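Local coordinates for Ras-associated and pleckstrin homology domains-containing protein 1 (Homo sapiens, PDB 4GN1) that mediates localized membrane signals, is implicated in regulating lamellipodial dynamics and targets VASP and EVL to the leading edge of the cell, at residues W139-D142 with S147-K150; A93-P98 with E122-S127; L73-T76 with Q80-L83. All blocks are in the same frame, centred on the assembly; numbering follows the deposited sequence. Where two conformers were deposited one is given.

Contact 1: residues W139-D142 with S147-K150; sequences WLKD and SWKK
The indole of Trp-139 lies beneath the side chain of Lys-150: CG of Lys-150 sits 3.8 Å from the centroid of the six-membered ring, close to its normal. Two bends near its end curl the lysine back over the indole, and its NZ ends 4.1 Å from the centroid of the five-membered ring of Trp-139, a cation-pi contact over the face; NZ also makes a weak, long ion pair with Asp-223. A second lysine-tryptophan pair follows along the hairpin, where CB of Lys-141 rests 3.6 Å from the centroid of the six-membered ring of Trp-148, nearly on its normal, a CH-pi contact. CB of Trp-139 touches CE3 of Trp-148, joining the two pairs on one face of the sheet.

Between the strands, which run antiparallel at 150°, Leu-140 N donates to Lys-149 O at 2.9 Å with an N-H...O angle of 163°; the return bond is longer and more bent. Nearer the turn, Asp-142 N reaches Ser-147 O at 2.9 Å and 175°, while Ser-147 OG donates to the anti lone pair of Asp-142 OD2 at 2.6 Å, so backbone and side chain both clamp the hairpin end.

This is the hairpin of strands 135-141 and 148-156 in the PH domain. Strand 218-221 pairs with 135-141 through Trp-139 and Lys-141, and Trp-148 NE1 is hydrogen-bonded to Tyr-195 O in the neighbouring loop.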
ATOM      1  N   TRP A 139       4.994  16.401  -3.074  1.00 39.00           N
ATOM      2  CA  TRP A 139       6.403  16.475  -3.483  1.00 39.40           C
ATOM      3  C   TRP A 139       6.840  15.262  -4.290  1.00 37.46           C
ATOM      4  O   TRP A 139       6.549  14.112  -3.915  1.00 35.54           O
ATOM      5  CB  TRP A 139       7.332  16.601  -2.277  1.00 39.73           C
ATOM      6  CG  TRP A 139       7.036  17.690  -1.279  1.00 41.00           C
ATOM      7  CD1 TRP A 139       6.188  17.626  -0.168  1.00 40.59           C
ATOM      8  CD2 TRP A 139       7.648  19.026  -1.217  1.00 43.60           C
ATOM      9  NE1 TRP A 139       6.215  18.808   0.541  1.00 42.76           N
ATOM     10  CE2 TRP A 139       7.071  19.689  -0.028  1.00 44.19           C
ATOM     11  CE3 TRP A 139       8.579  19.719  -1.998  1.00 45.33           C
ATOM     12  CZ2 TRP A 139       7.416  20.989   0.330  1.00 46.85           C
ATOM     13  CZ3 TRP A 139       8.926  21.034  -1.623  1.00 48.24           C
ATOM     14  CH2 TRP A 139       8.358  21.654  -0.485  1.00 48.75           C
ATOM     15  N   LEU A 140       7.567  15.518  -5.380  1.00 37.31           N
ATOM     16  CA  LEU A 140       8.135  14.473  -6.218  1.00 36.20           C
ATOM     17  C   LEU A 140       9.650  14.574  -6.226  1.00 36.98           C
ATOM     18  O   LEU A 140      10.198  15.534  -6.748  1.00 38.84           O
ATOM     19  CB  LEU A 140       7.632  14.600  -7.660  1.00 36.43           C
ATOM     20  CG  LEU A 140       8.237  13.660  -8.714  1.00 35.97           C
ATOM     21  CD1 LEU A 140       7.864  12.211  -8.430  1.00 33.77           C
ATOM     22  CD2 LEU A 140       7.808  14.043 -10.128  1.00 36.90           C
ATOM     23  N   LYS A 141      10.323  13.576  -5.670  1.00 35.64           N
ATOM     24  CA  LYS A 141      11.774  13.477  -5.798  1.00 37.25           C
ATOM     25  C   LYS A 141      12.274  13.510  -7.277  1.00 39.01           C
ATOM     26  O   LYS A 141      11.704  12.868  -8.165  1.00 37.77           O
ATOM     27  CB  LYS A 141      12.300  12.233  -5.065  1.00 35.34           C
ATOM     28  CG  LYS A 141      13.808  12.241  -4.852  1.00 36.72           C
ATOM     29  CD  LYS A 141      14.347  11.039  -4.077  1.00 36.08           C
ATOM     30  CE  LYS A 141      14.880   9.932  -4.996  1.00 36.41           C
ATOM     31  NZ  LYS A 141      16.021  10.376  -5.856  1.00 38.72           N
ATOM     32  N   ASP A 142      13.339  14.274  -7.519  1.00 41.92           N
ATOM     33  CA  ASP A 142      14.016  14.296  -8.816  1.00 45.08           C
ATOM     34  C   ASP A 142      14.643  12.944  -9.112  1.00 44.55           C
ATOM     35  O   ASP A 142      15.087  12.266  -8.180  1.00 44.24           O
ATOM     36  CB  ASP A 142      15.106  15.367  -8.809  1.00 48.04           C
ATOM     37  CG  ASP A 142      14.534  16.762  -8.825  1.00 50.31           C
ATOM     38  OD1 ASP A 142      13.672  17.021  -9.696  1.00 51.13           O
ATOM     39  OD2 ASP A 142      14.935  17.593  -7.975  1.00 51.94           O
ATOM     40  N   SER A 147      16.709  15.911  -4.132  1.00 46.16           N
ATOM     41  CA  SER A 147      15.935  17.151  -4.130  1.00 47.08           C
ATOM     42  C   SER A 147      14.489  16.868  -4.542  1.00 45.52           C
ATOM     43  O   SER A 147      14.232  15.906  -5.280  1.00 44.08           O
ATOM     44  CB  SER A 147      16.579  18.160  -5.080  1.00 50.14           C
ATOM     45  OG  SER A 147      16.981  17.567  -6.306  1.00 49.52           O
ATOM     46  N   TRP A 148      13.555  17.697  -4.067  1.00 45.62           N
ATOM     47  CA  TRP A 148      12.113  17.496  -4.314  1.00 43.91           C
ATOM     48  C   TRP A 148      11.449  18.713  -4.873  1.00 45.93           C
ATOM     49  O   TRP A 148      11.964  19.812  -4.758  1.00 47.96           O
ATOM     50  CB  TRP A 148      11.409  17.128  -3.027  1.00 41.86           C
ATOM     51  CG  TRP A 148      12.005  15.927  -2.346  1.00 40.07           C
ATOM     52  CD1 TRP A 148      13.251  15.833  -1.719  1.00 40.26           C
ATOM     53  CD2 TRP A 148      11.387  14.598  -2.186  1.00 37.50           C
ATOM     54  NE1 TRP A 148      13.438  14.577  -1.193  1.00 38.73           N
ATOM     55  CE2 TRP A 148      12.359  13.781  -1.449  1.00 36.86           C
ATOM     56  CE3 TRP A 148      10.166  14.025  -2.562  1.00 36.20           C
ATOM     57  CZ2 TRP A 148      12.104  12.449  -1.123  1.00 34.55           C
ATOM     58  CZ3 TRP A 148       9.921  12.682  -2.228  1.00 33.54           C
ATOM     59  CH2 TRP A 148      10.866  11.920  -1.521  1.00 33.18           C
ATOM     60  N   LYS A 149      10.281  18.519  -5.475  1.00 45.72           N
ATOM     61  CA  LYS A 149       9.516  19.600  -6.102  1.00 47.56           C
ATOM     62  C   LYS A 149       8.013  19.365  -5.965  1.00 46.76           C
ATOM     63  O   LYS A 149       7.509  18.292  -6.311  1.00 45.11           O
ATOM     64  CB  LYS A 149       9.852  19.707  -7.595  1.00 48.77           C
ATOM     65  CG  LYS A 149      11.285  20.101  -7.908  1.00 50.89           C
ATOM     66  CD  LYS A 149      11.410  20.575  -9.340  1.00 53.01           C
ATOM     67  CE  LYS A 149      12.858  20.785  -9.727  1.00 55.01           C
ATOM     68  NZ  LYS A 149      12.911  21.438 -11.064  1.00 58.08           N
ATOM     69  N   LYS A 150       7.298  20.372  -5.482  1.00 48.39           N
ATOM     70  CA  LYS A 150       5.843  20.335  -5.457  1.00 48.21           C
ATOM     71  C   LYS A 150       5.278  20.238  -6.870  1.00 48.30           C
ATOM     72  O   LYS A 150       5.668  21.003  -7.744  1.00 50.67           O
ATOM     73  CB  LYS A 150       5.292  21.566  -4.727  1.00 50.98           C
ATOM     74  CG  LYS A 150       5.232  21.389  -3.211  1.00 51.02           C
ATOM     75  CD  LYS A 150       4.724  22.637  -2.492  1.00 54.35           C
ATOM     76  CE  LYS A 150       3.540  22.327  -1.563  1.00 54.18           C
ATOM     77  NZ  LYS A 150       3.576  20.976  -0.921  1.00 51.55           N
TER

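Contact 2: residues A93-P98 with E122-S127; sequences ALFKNP and ECFCGS
Phe-124, near the C-terminal end of helix 113-124, meets Phe-95 of the short helix 93-96, and these two rings carry nearly all of the contact between 93-98 and 122-127. Just before it in the chain, Cys-123 is tied to Thr-130 by a backbone hydrogen bond. At Phe-124 itself the CA atoms of the two phenylalanines are 11.0 Å apart, and the gap is bridged by the ring ends. CE2 of Phe-124 approaches CE1 of Phe-95 to 3.8 Å. Beside that pair, CZ of Phe-124 lies 3.9 Å from CZ of Phe-95. In both residues CG stands anti to the carbonyl carbon (chi1 -71° in Phe-124, -74° in Phe-95), which sends each ring across to the other helix. The planes differ by 20°, yet the centroids are 5.4 Å apart and the rings are slid so far that they barely overlap. Beyond Phe-124, Cys-125 turns to Tyr-245 of helix 242-251, a helix that also packs on Phe-95, whose ring stacks with Tyr-248. Ile-237 touches Phe-124.

Only 98 Å² is buried between the segments, all of it from apolar side chains. With both phenylalanines buried, the chemistry implies dispersion and exclusion of water, within a hydrophobic cluster where helices 93-96 and 113-124 meet helix 225-240 of the PH domain and helix 242-251.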
ATOM      1  N   ALA A  93      -8.074   0.127   7.760  1.00 27.04           N
ATOM      2  CA  ALA A  93      -8.563   1.409   8.280  1.00 28.76           C
ATOM      3  C   ALA A  93      -9.697   1.871   7.361  1.00 30.42           C
ATOM      4  O   ALA A  93     -10.848   1.976   7.778  1.00 31.46           O
ATOM      5  CB  ALA A  93      -7.448   2.446   8.348  1.00 27.57           C
ATOM      6  N   LEU A  94      -9.358   2.058   6.089  1.00 30.54           N
ATOM      7  CA  LEU A  94     -10.302   2.408   5.039  1.00 31.17           C
ATOM      8  C   LEU A  94     -11.680   1.725   5.138  1.00 31.31           C
ATOM      9  O   LEU A  94     -12.708   2.331   4.832  1.00 33.17           O
ATOM     10  CB  LEU A  94      -9.646   2.115   3.685  1.00 30.93           C
ATOM     11  CG  LEU A  94     -10.547   1.788   2.505  1.00 31.55           C
ATOM     12  CD1 LEU A  94     -11.039   3.102   1.925  1.00 33.47           C
ATOM     13  CD2 LEU A  94      -9.806   0.994   1.446  1.00 31.32           C
ATOM     14  N   PHE A  95     -11.712   0.474   5.562  1.00 29.69           N
ATOM     15  CA  PHE A  95     -12.968  -0.253   5.607  1.00 30.31           C
ATOM     16  C   PHE A  95     -13.723  -0.043   6.898  1.00 31.80           C
ATOM     17  O   PHE A  95     -14.948  -0.048   6.888  1.00 32.61           O
ATOM     18  CB  PHE A  95     -12.727  -1.732   5.374  1.00 30.25           C
ATOM     19  CG  PHE A  95     -12.418  -2.043   3.954  1.00 29.02           C
ATOM     20  CD1 PHE A  95     -13.443  -2.366   3.068  1.00 29.40           C
ATOM     21  CD2 PHE A  95     -11.123  -1.939   3.484  1.00 27.38           C
ATOM     22  CE1 PHE A  95     -13.171  -2.619   1.743  1.00 28.78           C
ATOM     23  CE2 PHE A  95     -10.840  -2.179   2.159  1.00 27.67           C
ATOM     24  CZ  PHE A  95     -11.866  -2.520   1.285  1.00 28.67           C
ATOM     25  N   LYS A  96     -12.976   0.117   7.998  1.00 31.28           N
ATOM     26  CA  LYS A  96     -13.532   0.437   9.301  1.00 31.49           C
ATOM     27  C   LYS A  96     -14.221   1.807   9.309  1.00 32.94           C
ATOM     28  O   LYS A  96     -15.279   1.960   9.913  1.00 32.70           O
ATOM     29  CB  LYS A  96     -12.425   0.433  10.340  1.00 30.98           C
ATOM     30  CG  LYS A  96     -11.625  -0.856  10.411  1.00 29.85           C
ATOM     31  CD  LYS A  96     -10.850  -0.914  11.718  1.00 29.86           C
ATOM     32  CE  LYS A  96      -9.684  -1.887  11.662  1.00 28.61           C
ATOM     33  NZ  LYS A  96      -8.639  -1.424  12.611  1.00 28.45           N
ATOM     34  N   ASN A  97     -13.591   2.791   8.650  1.00 32.77           N
ATOM     35  CA  ASN A  97     -14.119   4.157   8.523  1.00 33.85           C
ATOM     36  C   ASN A  97     -14.054   4.761   7.102  1.00 33.77           C
ATOM     37  O   ASN A  97     -13.322   5.728   6.861  1.00 33.87           O
ATOM     38  CB  ASN A  97     -13.418   5.077   9.525  1.00 34.48           C
ATOM     39  CG  ASN A  97     -13.779   4.753  10.962  1.00 35.08           C
ATOM     40  OD1 ASN A  97     -14.944   4.832  11.363  1.00 35.23           O
ATOM     41  ND2 ASN A  97     -12.773   4.375  11.746  1.00 34.68           N
ATOM     42  N   PRO A  98     -14.842   4.202   6.157  1.00 34.02           N
ATOM     43  CA  PRO A  98     -14.822   4.620   4.739  1.00 33.07           C
ATOM     44  C   PRO A  98     -15.214   6.091   4.498  1.00 34.09           C
ATOM     45  O   PRO A  98     -14.739   6.723   3.539  1.00 33.45           O
ATOM     46  CB  PRO A  98     -15.842   3.679   4.093  1.00 33.50           C
ATOM     47  CG  PRO A  98     -16.760   3.288   5.208  1.00 34.66           C
ATOM     48  CD  PRO A  98     -15.859   3.155   6.401  1.00 34.37           C
ATOM     49  N   GLU A 122     -21.855   0.693  -2.394  1.00 38.37           N
ATOM     50  CA  GLU A 122     -21.904   1.660  -3.489  1.00 39.00           C
ATOM     51  C   GLU A 122     -20.574   1.804  -4.245  1.00 37.54           C
ATOM     52  O   GLU A 122     -20.571   1.927  -5.467  1.00 38.34           O
ATOM     53  CB  GLU A 122     -22.373   3.042  -2.990  1.00 39.96           C
ATOM     54  CG  GLU A 122     -23.843   3.125  -2.571  1.00 41.96           C
ATOM     55  CD  GLU A 122     -24.291   4.528  -2.137  1.00 43.57           C
ATOM     56  OE1 GLU A 122     -23.428   5.369  -1.790  1.00 42.62           O
ATOM     57  OE2 GLU A 122     -25.521   4.794  -2.129  1.00 45.61           O
ATOM     58  N   CYS A 123     -19.450   1.785  -3.534  1.00 35.75           N
ATOM     59  CA  CYS A 123     -18.129   2.023  -4.133  0.50 34.96           C
ATOM     60  C   CYS A 123     -17.557   0.775  -4.787  1.00 33.69           C
ATOM     61  O   CYS A 123     -16.976   0.830  -5.871  1.00 33.63           O
ATOM     62  CB  CYS A 123     -17.153   2.560  -3.072  0.50 34.25           C
ATOM     63  SG  CYS A 123     -15.373   2.233  -3.310  0.50 33.13           S
ATOM     64  N   PHE A 124     -17.724  -0.363  -4.119  1.00 33.31           N
ATOM     65  CA  PHE A 124     -17.050  -1.594  -4.533  1.00 32.62           C
ATOM     66  C   PHE A 124     -17.902  -2.632  -5.265  1.00 34.33           C
ATOM     67  O   PHE A 124     -17.360  -3.434  -6.041  1.00 33.58           O
ATOM     68  CB  PHE A 124     -16.402  -2.271  -3.324  1.00 31.39           C
ATOM     69  CG  PHE A 124     -15.197  -1.552  -2.782  1.00 30.95           C
ATOM     70  CD1 PHE A 124     -13.960  -1.627  -3.446  1.00 30.45           C
ATOM     71  CD2 PHE A 124     -15.280  -0.841  -1.585  1.00 30.88           C
ATOM     72  CE1 PHE A 124     -12.838  -0.984  -2.933  1.00 30.20           C
ATOM     73  CE2 PHE A 124     -14.173  -0.198  -1.064  1.00 30.34           C
ATOM     74  CZ  PHE A 124     -12.949  -0.262  -1.738  1.00 30.27           C
ATOM     75  N   CYS A 125     -19.215  -2.646  -5.023  1.00 35.86           N
ATOM     76  CA  CYS A 125     -20.027  -3.787  -5.465  1.00 37.00           C
ATOM     77  C   CYS A 125     -20.866  -3.592  -6.728  1.00 39.52           C
ATOM     78  O   CYS A 125     -21.597  -4.496  -7.127  1.00 40.74           O
ATOM     79  CB  CYS A 125     -20.878  -4.338  -4.313  1.00 37.16           C
ATOM     80  SG  CYS A 125     -19.896  -4.937  -2.915  1.00 35.37           S
ATOM     81  N   GLY A 126     -20.763  -2.434  -7.369  1.00 41.32           N
ATOM     82  CA  GLY A 126     -21.513  -2.199  -8.609  1.00 43.75           C
ATOM     83  C   GLY A 126     -20.904  -3.062  -9.697  1.00 44.53           C
ATOM     84  O   GLY A 126     -20.165  -4.007  -9.418  1.00 42.53           O
ATOM     85  N   SER A 127     -21.198  -2.743 -10.948  1.00 47.31           N
ATOM     86  CA  SER A 127     -20.561  -3.461 -12.052  1.00 47.29           C
ATOM     87  C   SER A 127     -19.069  -3.122 -12.087  1.00 45.69           C
ATOM     88  O   SER A 127     -18.243  -3.964 -12.448  1.00 46.45           O
ATOM     89  CB  SER A 127     -21.248  -3.172 -13.389  1.00 48.31           C
ATOM     90  OG  SER A 127     -21.474  -1.789 -13.545  1.00 50.04           O
TER

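Contact 3: residues L73-T76 with Q80-L83; sequences LNWT and QNKL
Trp-75 lies against Asn-81, just after Asn-74, whose ND2 is hydrogen-bonded to a malonate ion probably taken from the crystallisation liquor. CB of Asn-81 stands 3.3 Å from the centroid of the six-membered ring of Trp-75, only 4° off the normal, which defines a CH-pi contact over the face. The amide continues across the same indole at a right angle to its plane, bringing ND2 of Asn-81 to 3.4 Å from Trp-75 CD1. ND2 and NE1 are two donors and do not bond to each other: NE1 is held by Glu-51 OE2, ND2 by Gln-211 OE1, while OD1 of Asn-81 accepts from Ser-54 N. These bonds hold the amide and the indole N-H, so that CB and ND2 of Asn-81 both lie over the ring face. At the far end of the ring, Leu-83 CD1 lies 3.5 Å from CZ2 of Trp-75. After Trp-75, Thr-76 leads into the loop, where its OG1 bonds to Asp-78.

The indole thus bridges the loop between helix 68-72 and strand 83-87, packing on the entry to that strand. Such a helix-to-strand connection belongs to the ubiquitin-like fold of the Ras-associating domain.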
ATOM      1  N   LEU A  73       9.497 -14.846  -5.146  1.00 20.79           N
ATOM      2  CA  LEU A  73      10.339 -15.088  -6.315  1.00 22.46           C
ATOM      3  C   LEU A  73      10.866 -13.786  -6.952  1.00 23.34           C
ATOM      4  O   LEU A  73      11.889 -13.810  -7.625  1.00 24.61           O
ATOM      5  CB  LEU A  73       9.620 -15.938  -7.368  1.00 22.19           C
ATOM      6  CG  LEU A  73       9.228 -17.346  -6.938  1.00 22.18           C
ATOM      7  CD1 LEU A  73       8.498 -18.096  -8.038  1.00 22.70           C
ATOM      8  CD2 LEU A  73      10.431 -18.134  -6.449  1.00 22.67           C
ATOM      9  N   ASN A  74      10.178 -12.666  -6.734  1.00 22.49           N
ATOM     10  CA  ASN A  74      10.715 -11.372  -7.107  1.00 23.80           C
ATOM     11  C   ASN A  74      11.959 -10.921  -6.353  1.00 24.08           C
ATOM     12  O   ASN A  74      12.612  -9.985  -6.751  1.00 25.65           O
ATOM     13  CB  ASN A  74       9.644 -10.311  -6.981  1.00 24.17           C
ATOM     14  CG  ASN A  74       8.575 -10.472  -8.012  1.00 24.86           C
ATOM     15  OD1 ASN A  74       8.837 -10.906  -9.131  1.00 27.29           O
ATOM     16  ND2 ASN A  74       7.361 -10.133  -7.649  1.00 25.12           N
ATOM     17  N   TRP A  75      12.294 -11.579  -5.265  1.00 24.16           N
ATOM     18  CA  TRP A  75      13.438 -11.151  -4.470  1.00 25.02           C
ATOM     19  C   TRP A  75      14.709 -11.535  -5.167  1.00 26.84           C
ATOM     20  O   TRP A  75      14.716 -12.495  -5.935  1.00 29.40           O
ATOM     21  CB  TRP A  75      13.359 -11.801  -3.096  1.00 23.06           C
ATOM     22  CG  TRP A  75      12.300 -11.218  -2.174  1.00 22.38           C
ATOM     23  CD1 TRP A  75      11.209 -10.402  -2.506  1.00 20.88           C
ATOM     24  CD2 TRP A  75      12.184 -11.434  -0.708  1.00 21.47           C
ATOM     25  NE1 TRP A  75      10.473 -10.093  -1.383  1.00 20.23           N
ATOM     26  CE2 TRP A  75      10.999 -10.683  -0.276  1.00 20.39           C
ATOM     27  CE3 TRP A  75      12.928 -12.141   0.244  1.00 21.43           C
ATOM     28  CZ2 TRP A  75      10.607 -10.637   1.048  1.00 19.92           C
ATOM     29  CZ3 TRP A  75      12.515 -12.102   1.576  1.00 21.61           C
ATOM     30  CH2 TRP A  75      11.377 -11.359   1.969  1.00 20.91           C
ATOM     31  N   THR A  76      15.803 -10.815  -4.939  1.00 27.94           N
ATOM     32  CA  THR A  76      17.085 -11.285  -5.497  1.00 30.03           C
ATOM     33  C   THR A  76      17.578 -12.519  -4.721  1.00 31.94           C
ATOM     34  O   THR A  76      17.163 -12.766  -3.573  1.00 29.91           O
ATOM     35  CB  THR A  76      18.178 -10.190  -5.563  1.00 29.16           C
ATOM     36  OG1 THR A  76      18.394  -9.634  -4.267  1.00 27.86           O
ATOM     37  CG2 THR A  76      17.775  -9.101  -6.505  1.00 29.05           C
ATOM     38  N   GLN A  80      18.133  -9.135   1.177  1.00 32.10           N
ATOM     39  CA  GLN A  80      18.108  -8.925   2.613  1.00 33.04           C
ATOM     40  C   GLN A  80      16.730  -8.401   3.022  1.00 31.26           C
ATOM     41  O   GLN A  80      16.556  -7.855   4.120  1.00 30.14           O
ATOM     42  CB  GLN A  80      19.163  -7.908   3.023  1.00 36.39           C
ATOM     43  CG  GLN A  80      20.514  -8.058   2.358  1.00 38.93           C
ATOM     44  CD  GLN A  80      21.573  -7.260   3.084  1.00 41.09           C
ATOM     45  OE1 GLN A  80      21.777  -7.446   4.282  1.00 42.04           O
ATOM     46  NE2 GLN A  80      22.246  -6.361   2.366  1.00 41.28           N
ATOM     47  N   ASN A  81      15.762  -8.557   2.120  1.00 28.79           N
ATOM     48  CA  ASN A  81      14.366  -8.278   2.425  1.00 27.42           C
ATOM     49  C   ASN A  81      13.888  -9.110   3.623  1.00 26.80           C
ATOM     50  O   ASN A  81      14.310 -10.250   3.804  1.00 26.69           O
ATOM     51  CB  ASN A  81      13.496  -8.603   1.203  1.00 25.35           C
ATOM     52  CG  ASN A  81      13.722  -7.645   0.046  1.00 24.33           C
ATOM     53  OD1 ASN A  81      14.424  -6.632   0.177  1.00 23.26           O
ATOM     54  ND2 ASN A  81      13.110  -7.960  -1.091  1.00 21.91           N
ATOM     55  N   LYS A  82      12.998  -8.540   4.422  1.00 25.70           N
ATOM     56  CA  LYS A  82      12.435  -9.255   5.561  1.00 25.00           C
ATOM     57  C   LYS A  82      10.922  -9.394   5.436  1.00 22.98           C
ATOM     58  O   LYS A  82      10.241  -8.566   4.806  1.00 22.57           O
ATOM     59  CB  LYS A  82      12.751  -8.517   6.861  1.00 26.60           C
ATOM     60  CG  LYS A  82      14.223  -8.364   7.162  1.00 29.40           C
ATOM     61  CD  LYS A  82      14.398  -7.690   8.515  1.00 32.69           C
ATOM     62  CE  LYS A  82      15.860  -7.665   8.962  1.00 34.70           C
ATOM     63  NZ  LYS A  82      16.024  -6.841  10.204  1.00 36.20           N
ATOM     64  N   LEU A  83      10.406 -10.450   6.041  1.00 20.70           N
ATOM     65  CA  LEU A  83       8.992 -10.610   6.225  1.00 18.60           C
ATOM     66  C   LEU A  83       8.734 -10.280   7.675  1.00 18.78           C
ATOM     67  O   LEU A  83       9.529 -10.645   8.555  1.00 18.86           O
ATOM     68  CB  LEU A  83       8.583 -12.039   5.920  1.00 18.27           C
ATOM     69  CG  LEU A  83       7.865 -12.371   4.602  1.00 18.48           C
ATOM     70  CD1 LEU A  83       8.165 -11.412   3.460  1.00 18.11           C
ATOM     71  CD2 LEU A  83       8.098 -13.809   4.176  1.00 17.92           C
TER

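Along the chain the order is contact 3, contact 2, contact 1. Contact 3 lies in the Ras-associating domain, at the loop leading into strand 83-87, and contact 1 in the PH domain, at the hairpin of strands 135-141 and 148-156. Contact 2 joins helices 93-96 and 113-124, which come between those strands in sequence. The centres are 28 to 32 Å apart, and the nearest atoms of any two contacts are about 17 Å or more apart. Contacts 2 and 3 fall on opposite sides of the chain's centre. Asn-81 is hydrogen-bonded to Gln-211 of the PH domain, and Phe-124 packs on PH helix 225-240, consistent with the two domains forming one unit.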